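Local structure of catechol 1,2-dioxygenase (Burkholderia ambifaria, 5VXT) at residues B[141-145]-B[172-176]; B[243-249]-B[302-307]; B[253-258]-B[275-279]. The protein probably catalyses the iron(III)-dependent, intradiol cleavage of the catechol ring by dioxygen to give cis,cis-muconate. All coordinates share one frame; numbering follows the deposited sequence.

Contact 1. Residues B[141-145]-B[172-176]; sequences ADEGA and ANSHG
Two surface turns meet here through the carboxylate of D142 and the backbone and hydroxyl of S174. Residues 141-145 lie in the loop between strands 134-136 and 147-155. Residues 172-176 follow strand 166-170. The contact is small, 155 Å², and mostly polar.

The D142 carboxylate reaches across with both oxygens. Its CG stands anti to the backbone N, chi1 -171°, and this sends the group out from its own turn toward S174. OD2 takes the backbone N-H of S174 on its syn lone pair, with S174 N to D142 OD2 at 2.9 Å. OD1 accepts from G144 N within its own turn, at 3.2 Å, from above the carboxylate plane. These two backbone donors probably limit the rotation of the carboxylate. The S174 hydroxyl is a third donor, to OD1, but that distance is very short as modelled and its exact value is doubtful.

Apolar contact is slight: A145 CB meets S174 CB at 4.0 Å. N173 turns its amide back on its own loop. Its OD1 accepts from H175 N at 2.9 Å, with the donor well above the carbonyl plane, and also from F177 N. A145 and D142 both pack on L209 of strand 203-209.

Each segment contains a type I beta turn, and the first residue of that turn also makes an Asx turn, D142 in one and N173 in the other. The pairing joins loops from the two sheets of the dioxygenase domain at one end of the fold.

Contact 2. Residues B[243-249]-B[302-307]; sequences VTSDGHR and FVLTPR
T305 OG1 is gripped side-on by the guanidinium of R249. R249 NE donates to T305 OG1 at 2.8 Å, and R249 NH2 donates to the same oxygen at 3.1 Å. The oxygen lies 4° out of the guanidinium plane, at its edge. The arginine chain bends at chi3 (-49°), which brings its NE edge to T305 OG1. R249 NH2 also forms a salt bridge with D106 of helix 94-109, a second partner for the group.

Backbone bonds carry the pairing onward. R249 N donates to T305 O at 3.0 Å, and R307 N donates to G247 O at 3.2 Å. H248 and P306 between them form a single beta bridge. Water 1 joins T305 N to R249 O.

L304 fills the apolar side. Its CD1 sits over one face of the H248 ring, 4.1 Å from the centroid. The two side chains cross at about a right angle, and T305 O lies at the edge of the ring. A hydrogen bond between S245 OG and H248 ND1 helps fix the ring. L304 CD2 meets V243 CG1 at 3.7 Å. V243 CG2 rests over one face of the F302 ring, 4.0 Å from its centroid.

The type II turn 245-248 links strands 238-244 and 251-256 of one sheet. It packs against residues 304-307, which continue from strand 295-303 of the other sheet. L251 lies beside V243, F302 and L304, while V154 of strand 147-155 also touches L304.

Contact 3. Residues B[253-258]-B[275-279]; sequences TQFNIE and LIPPV
E258, in the loop just past strand 251-256, reaches toward residues 277-279. Its CB lies 3.7 Å from P277 O and also touches V279 CG2. CG stands anti to the backbone N, chi1 154°, and the chain stays extended beyond it. CD passes P278 CA. At the tip, OE2 accepts the backbone N-H of V279 at 3.0 Å. The bond is nearly straight, 174° at the hydrogen, but meets OE2 from above the carboxylate plane.

Water 2 bridges the same end. It donates to N256 O and P277 O and accepts from E258 N. Farther back along the strand, N256 N donates to L275 O at 2.9 Å.

P277 presses its ring on F255. P277 CG lies over one face of the phenyl ring, 4.2 Å from the centroid, and P277 CD meets F255 CB at 3.6 Å. F300 and F241 also pack against F255. The L275 side chain lies against the backbone of Q254 and against T253 OG1, which is hydrogen-bonded to P116 O. L275 CD1 is 3.3 Å from Q254 O. That carbonyl is buried and has no polar partner in the model. In the conformer described, Q254 turns its end away toward the catechol pocket and touches the iron ligands H238 and H240; it bonds R235 and I119 O.

The contact thus gives the edge strand a mixed border. Apolar packing and one backbone bond cover the buried part, while a carboxylate and a water serve backbone groups at the exposed end.

How the contacts relate
All three contacts lie in the dioxygenase domain and join parts of its two sheets. Contact 1 is a surface contact between loops, small and mostly polar. Contact 2 is partly buried and combines a backbone pairing with an apolar cluster. Contact 3 is the most buried and its strand passes close to the catechol and iron. Contacts 2 and 3 share a sheet: strands 238-244 and 251-256 are neighbours in it, and F302 CE1 touches T253 CG2 at 4.0 Å. Contact 1 touches neither of the others, its nearest atoms being about 9 Å from contact 3 and about 15 Å from contact 2. Bridging waters occur in contacts 2 and 3.

Contact 1. Residues B[141-145]-B[172-176]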
# COMPACT_ATOMS: atom_id res chain seq x y z
N ALA B 141 12.60 -24.89 -24.35
CA ALA B 141 12.01 -26.22 -24.27
C ALA B 141 11.08 -26.32 -23.06
O ALA B 141 11.42 -25.90 -21.96
CB ALA B 141 13.11 -27.28 -24.18
N ASP B 142 9.90 -26.88 -23.29
CA ASP B 142 8.90 -27.10 -22.24
C ASP B 142 8.32 -28.49 -22.47
O ASP B 142 7.38 -28.66 -23.25
CB ASP B 142 7.83 -26.02 -22.27
CG ASP B 142 6.89 -26.08 -21.07
OD1 ASP B 142 6.98 -27.06 -20.29
OD2 ASP B 142 6.07 -25.16 -20.92
N GLU B 143 8.89 -29.48 -21.78
CA GLU B 143 8.47 -30.87 -21.98
C GLU B 143 7.01 -31.07 -21.63
O GLU B 143 6.38 -32.01 -22.13
CB GLU B 143 9.35 -31.80 -21.14
N GLY B 144 6.44 -30.22 -20.79
CA GLY B 144 5.10 -30.42 -20.28
C GLY B 144 3.98 -29.75 -21.04
O GLY B 144 2.83 -29.83 -20.59
N ALA B 145 4.25 -29.10 -22.16
CA ALA B 145 3.22 -28.41 -22.92
C ALA B 145 3.29 -28.82 -24.38
O ALA B 145 4.38 -28.84 -24.97
CB ALA B 145 3.36 -26.89 -22.81
N ALA B 172 1.75 -18.01 -20.15
CA ALA B 172 2.60 -18.76 -19.24
C ALA B 172 3.06 -20.09 -19.85
O ALA B 172 2.55 -20.55 -20.87
CB ALA B 172 1.86 -19.04 -17.93
N ASN B 173 4.04 -20.71 -19.18
CA ASN B 173 4.53 -22.03 -19.55
C ASN B 173 3.72 -23.09 -18.81
O ASN B 173 2.72 -22.79 -18.15
CB ASN B 173 6.03 -22.14 -19.25
CG ASN B 173 6.35 -22.13 -17.75
OD1 ASN B 173 5.46 -22.04 -16.90
ND2 ASN B 173 7.63 -22.24 -17.44
N SER B 174 4.15 -24.35 -18.90
CA SER B 174 3.41 -25.46 -18.32
C SER B 174 3.45 -25.47 -16.80
O SER B 174 2.73 -26.27 -16.18
CB SER B 174 3.93 -26.80 -18.86
OG SER B 174 5.29 -27.00 -18.52
N HIS B 175 4.28 -24.63 -16.18
CA HIS B 175 4.26 -24.46 -14.74
C HIS B 175 3.53 -23.20 -14.32
O HIS B 175 3.50 -22.87 -13.13
CB HIS B 175 5.70 -24.44 -14.19
CG HIS B 175 6.56 -25.55 -14.71
ND1 HIS B 175 6.69 -26.76 -14.06
CD2 HIS B 175 7.34 -25.64 -15.81
CE1 HIS B 175 7.51 -27.54 -14.74
NE2 HIS B 175 7.92 -26.88 -15.81
N GLY B 176 2.93 -22.49 -15.28
CA GLY B 176 2.19 -21.28 -14.98
C GLY B 176 3.05 -20.06 -14.74
O GLY B 176 2.59 -19.11 -14.09

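Contact 2. Residues B[243-249]-B[302-307]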
# COMPACT_ATOMS: atom_id res chain seq x y z
N VAL B 243 -3.91 -5.35 -29.14
CA VAL B 243 -3.99 -5.07 -30.58
C VAL B 243 -3.95 -3.56 -30.79
O VAL B 243 -4.83 -2.84 -30.31
CB VAL B 243 -5.23 -5.67 -31.25
CG1 VAL B 243 -5.16 -5.46 -32.77
CG2 VAL B 243 -5.33 -7.16 -30.95
N THR B 244 -2.95 -3.10 -31.53
CA THR B 244 -2.72 -1.68 -31.75
C THR B 244 -2.68 -1.39 -33.24
O THR B 244 -2.06 -2.15 -33.99
CB THR B 244 -1.42 -1.23 -31.10
OG1 THR B 244 -1.43 -1.60 -29.72
CG2 THR B 244 -1.24 0.29 -31.22
N SER B 245 -3.32 -0.30 -33.66
CA SER B 245 -3.34 0.11 -35.06
C SER B 245 -3.93 1.51 -35.16
O SER B 245 -4.89 1.83 -34.46
CB SER B 245 -4.15 -0.86 -35.92
OG SER B 245 -5.53 -0.78 -35.58
N ASP B 246 -3.37 2.33 -36.05
CA ASP B 246 -3.89 3.67 -36.25
C ASP B 246 -5.34 3.61 -36.72
O ASP B 246 -5.74 2.69 -37.43
CB ASP B 246 -3.05 4.43 -37.27
CG ASP B 246 -1.58 4.11 -37.16
OD1 ASP B 246 -1.01 4.23 -36.05
OD2 ASP B 246 -0.98 3.73 -38.19
N GLY B 247 -6.12 4.61 -36.33
CA GLY B 247 -7.52 4.62 -36.68
C GLY B 247 -8.41 3.75 -35.81
O GLY B 247 -9.63 3.79 -35.99
N HIS B 248 -7.83 2.97 -34.89
CA HIS B 248 -8.59 2.15 -33.97
C HIS B 248 -8.11 2.37 -32.54
O HIS B 248 -6.96 2.76 -32.30
CB HIS B 248 -8.48 0.65 -34.29
CG HIS B 248 -8.81 0.33 -35.72
ND1 HIS B 248 -7.85 0.26 -36.70
CD2 HIS B 248 -9.99 0.09 -36.32
CE1 HIS B 248 -8.42 -0.02 -37.86
NE2 HIS B 248 -9.73 -0.13 -37.66
N ARG B 249 -8.99 2.10 -31.59
CA ARG B 249 -8.60 2.15 -30.19
C ARG B 249 -7.80 0.91 -29.82
O ARG B 249 -7.95 -0.16 -30.43
CB ARG B 249 -9.84 2.30 -29.30
CG ARG B 249 -10.71 3.49 -29.70
CD ARG B 249 -11.91 3.66 -28.79
NE ARG B 249 -12.66 2.42 -28.60
CZ ARG B 249 -13.44 2.18 -27.55
NH1 ARG B 249 -13.55 3.10 -26.59
NH2 ARG B 249 -14.09 1.03 -27.43
N PHE B 302 -9.98 -10.72 -34.01
CA PHE B 302 -10.08 -9.50 -33.22
C PHE B 302 -10.90 -8.49 -34.02
O PHE B 302 -10.51 -8.13 -35.13
CB PHE B 302 -8.71 -8.94 -32.88
CG PHE B 302 -7.85 -9.87 -32.08
CD1 PHE B 302 -7.98 -9.95 -30.70
CD2 PHE B 302 -6.88 -10.64 -32.70
CE1 PHE B 302 -7.17 -10.80 -29.96
CE2 PHE B 302 -6.08 -11.49 -31.96
CZ PHE B 302 -6.22 -11.56 -30.60
N VAL B 303 -12.02 -8.06 -33.46
CA VAL B 303 -12.85 -7.02 -34.06
C VAL B 303 -12.60 -5.75 -33.26
O VAL B 303 -12.94 -5.69 -32.07
CB VAL B 303 -14.33 -7.39 -34.08
CG1 VAL B 303 -15.15 -6.24 -34.65
CG2 VAL B 303 -14.57 -8.65 -34.92
N LEU B 304 -12.01 -4.75 -33.90
CA LEU B 304 -11.58 -3.52 -33.26
C LEU B 304 -12.67 -2.46 -33.36
O LEU B 304 -13.56 -2.52 -34.22
CB LEU B 304 -10.30 -3.00 -33.91
CG LEU B 304 -9.13 -3.96 -34.15
CD1 LEU B 304 -7.92 -3.17 -34.64
CD2 LEU B 304 -8.77 -4.72 -32.87
N THR B 305 -12.58 -1.44 -32.50
CA THR B 305 -13.44 -0.27 -32.57
C THR B 305 -12.65 0.94 -33.08
O THR B 305 -11.43 1.01 -32.92
CB THR B 305 -14.08 0.05 -31.21
OG1 THR B 305 -13.05 0.18 -30.22
CG2 THR B 305 -15.03 -1.06 -30.82
N PRO B 306 -13.32 1.91 -33.70
CA PRO B 306 -12.60 3.05 -34.28
C PRO B 306 -12.34 4.15 -33.27
O PRO B 306 -13.07 4.35 -32.30
CB PRO B 306 -13.57 3.53 -35.36
CG PRO B 306 -14.91 3.27 -34.76
CD PRO B 306 -14.77 2.00 -33.97
N ARG B 307 -11.27 4.90 -33.53
CA ARG B 307 -11.08 6.15 -32.80
C ARG B 307 -12.24 7.09 -33.11
O ARG B 307 -12.84 7.03 -34.19
CB ARG B 307 -9.75 6.80 -33.19
CG ARG B 307 -8.53 6.03 -32.73
CD ARG B 307 -7.25 6.75 -33.14
NE ARG B 307 -6.10 6.31 -32.36
CZ ARG B 307 -5.55 7.02 -31.38
NH1 ARG B 307 -6.05 8.21 -31.05
NH2 ARG B 307 -4.50 6.55 -30.72
O HOH W 1 -10.38 -1.67 -30.82

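Contact 3. Residues B[253-258]-B[275-279]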
# COMPACT_ATOMS: atom_id res chain seq x y z
N THR B 253 -7.20 -7.49 -24.24
CA THR B 253 -8.15 -8.58 -24.08
C THR B 253 -7.37 -9.87 -23.80
O THR B 253 -6.15 -9.85 -23.62
CB THR B 253 -9.04 -8.72 -25.31
OG1 THR B 253 -10.10 -9.63 -25.02
CG2 THR B 253 -8.24 -9.23 -26.49
N GLN B 254 -8.11 -10.97 -23.75
CA GLN B 254 -7.59 -12.30 -23.43
C GLN B 254 -8.54 -13.32 -24.00
O GLN B 254 -9.67 -13.00 -24.38
CB GLN B 254 -7.47 -12.54 -21.92
CG GLN B 254 -6.61 -11.60 -21.09
CD GLN B 254 -6.63 -12.01 -19.62
OE1 GLN B 254 -6.75 -13.20 -19.30
NE2 GLN B 254 -6.55 -11.04 -18.72
N PHE B 255 -8.11 -14.58 -24.03
CA PHE B 255 -9.08 -15.66 -24.08
C PHE B 255 -8.62 -16.76 -23.14
O PHE B 255 -7.44 -16.88 -22.81
CB PHE B 255 -9.38 -16.19 -25.52
CG PHE B 255 -8.21 -16.81 -26.24
CD1 PHE B 255 -7.61 -17.97 -25.78
CD2 PHE B 255 -7.78 -16.27 -27.44
CE1 PHE B 255 -6.56 -18.54 -26.47
CE2 PHE B 255 -6.75 -16.84 -28.15
CZ PHE B 255 -6.13 -17.98 -27.66
N ASN B 256 -9.60 -17.52 -22.65
CA ASN B 256 -9.36 -18.65 -21.76
C ASN B 256 -9.31 -19.93 -22.58
O ASN B 256 -9.99 -20.05 -23.61
CB ASN B 256 -10.47 -18.75 -20.72
CG ASN B 256 -10.26 -17.82 -19.52
OD1 ASN B 256 -9.13 -17.49 -19.17
ND2 ASN B 256 -11.35 -17.43 -18.88
N ILE B 257 -8.50 -20.88 -22.13
CA ILE B 257 -8.46 -22.19 -22.76
C ILE B 257 -9.76 -22.94 -22.46
O ILE B 257 -10.15 -23.08 -21.29
CB ILE B 257 -7.25 -23.00 -22.28
CG1 ILE B 257 -5.95 -22.27 -22.64
CG2 ILE B 257 -7.29 -24.43 -22.86
CD1 ILE B 257 -5.82 -21.95 -24.11
N GLU B 258 -10.42 -23.41 -23.51
CA GLU B 258 -11.69 -24.09 -23.35
C GLU B 258 -11.57 -25.26 -22.38
O GLU B 258 -10.62 -26.05 -22.44
CB GLU B 258 -12.17 -24.58 -24.72
CG GLU B 258 -13.09 -25.77 -24.70
CD GLU B 258 -13.67 -26.08 -26.07
OE1 GLU B 258 -14.91 -26.06 -26.21
OE2 GLU B 258 -12.89 -26.34 -27.02
N LEU B 275 -14.99 -14.74 -24.71
CA LEU B 275 -13.55 -14.93 -24.73
C LEU B 275 -13.16 -16.37 -24.39
O LEU B 275 -12.11 -16.61 -23.77
CB LEU B 275 -12.87 -13.95 -23.78
CG LEU B 275 -13.10 -12.47 -24.10
CD1 LEU B 275 -12.38 -11.55 -23.11
CD2 LEU B 275 -12.69 -12.12 -25.53
N ILE B 276 -13.99 -17.33 -24.79
CA ILE B 276 -13.77 -18.76 -24.56
C ILE B 276 -13.91 -19.48 -25.89
O ILE B 276 -14.93 -20.13 -26.13
CB ILE B 276 -14.76 -19.33 -23.53
CG1 ILE B 276 -14.85 -18.44 -22.29
CG2 ILE B 276 -14.37 -20.76 -23.15
CD1 ILE B 276 -15.88 -18.95 -21.29
N PRO B 277 -12.93 -19.39 -26.78
CA PRO B 277 -13.09 -19.96 -28.12
C PRO B 277 -12.82 -21.45 -28.13
O PRO B 277 -12.05 -21.96 -27.30
CB PRO B 277 -12.06 -19.19 -28.96
CG PRO B 277 -11.08 -18.61 -27.98
CD PRO B 277 -11.60 -18.79 -26.57
N PRO B 278 -13.47 -22.19 -29.03
CA PRO B 278 -13.18 -23.62 -29.17
C PRO B 278 -11.73 -23.87 -29.54
O PRO B 278 -11.10 -23.08 -30.25
CB PRO B 278 -14.12 -24.06 -30.29
CG PRO B 278 -15.25 -23.09 -30.23
CD PRO B 278 -14.66 -21.78 -29.79
N VAL B 279 -11.21 -24.99 -29.04
CA VAL B 279 -9.90 -25.51 -29.42
C VAL B 279 -10.10 -26.75 -30.28
O VAL B 279 -10.96 -27.59 -29.98
CB VAL B 279 -9.05 -25.83 -28.17
CG1 VAL B 279 -7.63 -26.21 -28.57
CG2 VAL B 279 -9.05 -24.65 -27.18
O HOH W 2 -9.91 -21.77 -25.76